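Local coordinates for calcium uptake protein 3, mitochondrial (PDB 6AGI) that senses calcium through its EF-hands and, as a disulfide-linked heterodimer with MICU1, regulates the mitochondrial calcium uniporter channel, at residues Asn119-Lys124 and Lys222-Phe227. Sequence-based numbering, arbitrary orientation.
Sequences NEMVDK and KAELNF. With CA (calcium ion), chain F.
Val122 and Leu225 form a single antiparallel bridge, a hydrogen-bonded pair in which each residue serves as both donor and acceptor. Val122 N reaches Leu225 O at 2.8 Å with a bent N-H...O angle of 133°, while the return bond from Leu225 N to Val122 O is longer, 3.2 Å, but straighter. Leu225 O also receives a CA-H...O contact from Met121 CA at 3.0 Å. Farther along, a water takes a bond from Lys124 N and donates one to Ala223 O, extending the backbone link beyond the bridge. The arrangement resembles the short beta pairing that joins the loops of paired EF-hands; 119-124 belongs to the calcium loop of EF-hand 1, and 222-227, between helices 211-217 and 227-250, probably plays the part of the partner loop. The calcium ion is held by Asn119 OD1 and Met121 O, both at 2.5 Å, together with Asp115, Asp117 and Glu126. Asn119 OD1 additionally accepts from Met121 N, closing an Asx turn. Among side chains, Met121 bends at chi2 (-64°) and chi3, laying SD against Asn226 CB at 3.6 Å, and its CB meets Glu224 CB at 3.7 Å. Asn226 is the N-cap of helix 227-250, its OD1 accepting from the backbone N of Asp229. Val122 and Leu225 are buried, packing on Phe111 and Phe114 and on Phe216, respectively.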
loop_
_atom_site.group_PDB
_atom_site.type_symbol
_atom_site.label_atom_id
_atom_site.label_comp_id
_atom_site.label_asym_id
_atom_site.label_seq_id
_atom_site.Cartn_x
_atom_site.Cartn_y
_atom_site.Cartn_z
ATOM N N ASN B 119 15.503 20.462 9.436
ATOM C CA ASN B 119 16.920 20.392 9.789
ATOM C C ASN B 119 17.483 18.974 9.793
ATOM O O ASN B 119 18.670 18.824 10.066
ATOM C CB ASN B 119 17.154 21.007 11.166
ATOM C CG ASN B 119 16.406 20.271 12.250
ATOM O OD1 ASN B 119 15.721 19.274 11.982
ATOM N ND2 ASN B 119 16.535 20.746 13.486
ATOM N N GLU B 120 16.673 17.939 9.574
ATOM C CA GLU B 120 17.118 16.549 9.568
ATOM C C GLU B 120 17.512 16.027 10.941
ATOM O O GLU B 120 18.228 15.024 11.046
ATOM C CB GLU B 120 18.255 16.348 8.574
ATOM C CG GLU B 120 17.681 16.181 7.232
ATOM C CD GLU B 120 18.559 16.749 6.193
ATOM O OE1 GLU B 120 19.694 17.156 6.524
ATOM O OE2 GLU B 120 18.060 16.867 5.064
ATOM N N MET B 121 17.070 16.680 12.004
ATOM C CA MET B 121 17.065 16.045 13.310
ATOM C C MET B 121 15.640 16.150 13.840
ATOM O O MET B 121 14.819 16.901 13.310
ATOM C CB MET B 121 18.080 16.662 14.327
ATOM C CG MET B 121 19.521 17.006 13.854
ATOM S SD MET B 121 20.476 15.535 13.345
ATOM C CE MET B 121 21.704 15.369 14.645
ATOM N N VAL B 122 15.347 15.389 14.889
ATOM C CA VAL B 122 14.041 15.412 15.532
ATOM C C VAL B 122 14.279 15.792 16.989
ATOM O O VAL B 122 14.977 15.081 17.721
ATOM C CB VAL B 122 13.292 14.077 15.394
ATOM C CG1 VAL B 122 12.055 14.059 16.254
ATOM C CG2 VAL B 122 12.857 13.890 13.968
ATOM N N ASP B 123 13.784 16.971 17.369
ATOM C CA ASP B 123 13.761 17.457 18.745
ATOM C C ASP B 123 12.907 16.548 19.615
ATOM O O ASP B 123 12.040 15.816 19.134
ATOM C CB ASP B 123 13.138 18.850 18.813
ATOM C CG ASP B 123 13.680 19.790 17.766
ATOM O OD1 ASP B 123 14.623 19.405 17.037
ATOM O OD2 ASP B 123 13.110 20.894 17.636
ATOM N N LYS B 124 13.125 16.640 20.924
ATOM C CA LYS B 124 12.133 16.125 21.863
ATOM C C LYS B 124 10.771 16.776 21.635
ATOM O O LYS B 124 9.734 16.140 21.845
ATOM C CB LYS B 124 12.600 16.355 23.304
ATOM C CG LYS B 124 11.724 15.717 24.387
ATOM C CD LYS B 124 12.386 15.952 25.738
ATOM C CE LYS B 124 11.491 15.684 26.938
ATOM N NZ LYS B 124 12.336 15.826 28.172
ATOM N N LYS B 222 17.708 17.426 25.639
ATOM C CA LYS B 222 18.300 18.330 24.668
ATOM C C LYS B 222 19.053 17.622 23.547
ATOM O O LYS B 222 19.585 18.300 22.661
ATOM C CB LYS B 222 19.232 19.330 25.380
ATOM C CG LYS B 222 18.545 20.192 26.447
ATOM C CD LYS B 222 17.606 21.218 25.806
ATOM C CE LYS B 222 16.898 22.089 26.848
ATOM N NZ LYS B 222 16.051 23.147 26.224
ATOM N N ALA B 223 19.119 16.290 23.547
ATOM C CA ALA B 223 19.736 15.580 22.434
ATOM C C ALA B 223 18.774 15.506 21.249
ATOM O O ALA B 223 17.549 15.566 21.412
ATOM C CB ALA B 223 20.155 14.171 22.852
ATOM N N GLU B 224 19.332 15.283 20.052
ATOM C CA GLU B 224 18.507 15.214 18.855
ATOM C C GLU B 224 18.803 13.950 18.063
ATOM O O GLU B 224 19.867 13.338 18.198
ATOM C CB GLU B 224 18.712 16.437 17.942
ATOM C CG GLU B 224 18.398 17.788 18.569
ATOM C CD GLU B 224 19.633 18.675 18.636
ATOM O OE1 GLU B 224 20.624 18.375 17.920
ATOM O OE2 GLU B 224 19.611 19.672 19.399
ATOM N N LEU B 225 17.812 13.566 17.242
ATOM C CA LEU B 225 17.766 12.292 16.531
ATOM C C LEU B 225 17.910 12.529 15.035
ATOM O O LEU B 225 17.084 13.230 14.438
ATOM C CB LEU B 225 16.452 11.575 16.804
ATOM C CG LEU B 225 16.321 10.595 17.956
ATOM C CD1 LEU B 225 14.945 9.937 17.824
ATOM C CD2 LEU B 225 17.419 9.553 17.875
ATOM N N ASN B 226 18.943 11.949 14.427
ATOM C CA ASN B 226 19.089 12.000 12.978
ATOM C C ASN B 226 18.371 10.795 12.354
ATOM O O ASN B 226 17.888 9.898 13.054
ATOM C CB ASN B 226 20.568 12.034 12.587
ATOM C CG ASN B 226 21.301 10.729 12.924
ATOM O OD1 ASN B 226 20.770 9.848 13.600
ATOM N ND2 ASN B 226 22.539 10.628 12.482
ATOM N N PHE B 227 18.319 10.756 11.019
ATOM C CA PHE B 227 17.627 9.659 10.345
ATOM C C PHE B 227 18.266 8.304 10.648
ATOM O O PHE B 227 17.574 7.281 10.742
ATOM C CB PHE B 227 17.629 9.881 8.840
ATOM C CG PHE B 227 16.996 8.768 8.091
ATOM C CD1 PHE B 227 15.772 8.237 8.499
ATOM C CD2 PHE B 227 17.660 8.200 7.009
ATOM C CE1 PHE B 227 15.202 7.170 7.800
ATOM C CE2 PHE B 227 17.108 7.139 6.308
ATOM C CZ PHE B 227 15.880 6.620 6.696
HETATM CA CA CA F . 13.889 19.229 13.628
HETATM O O HOH W 1 15.654 17.225 21.997
#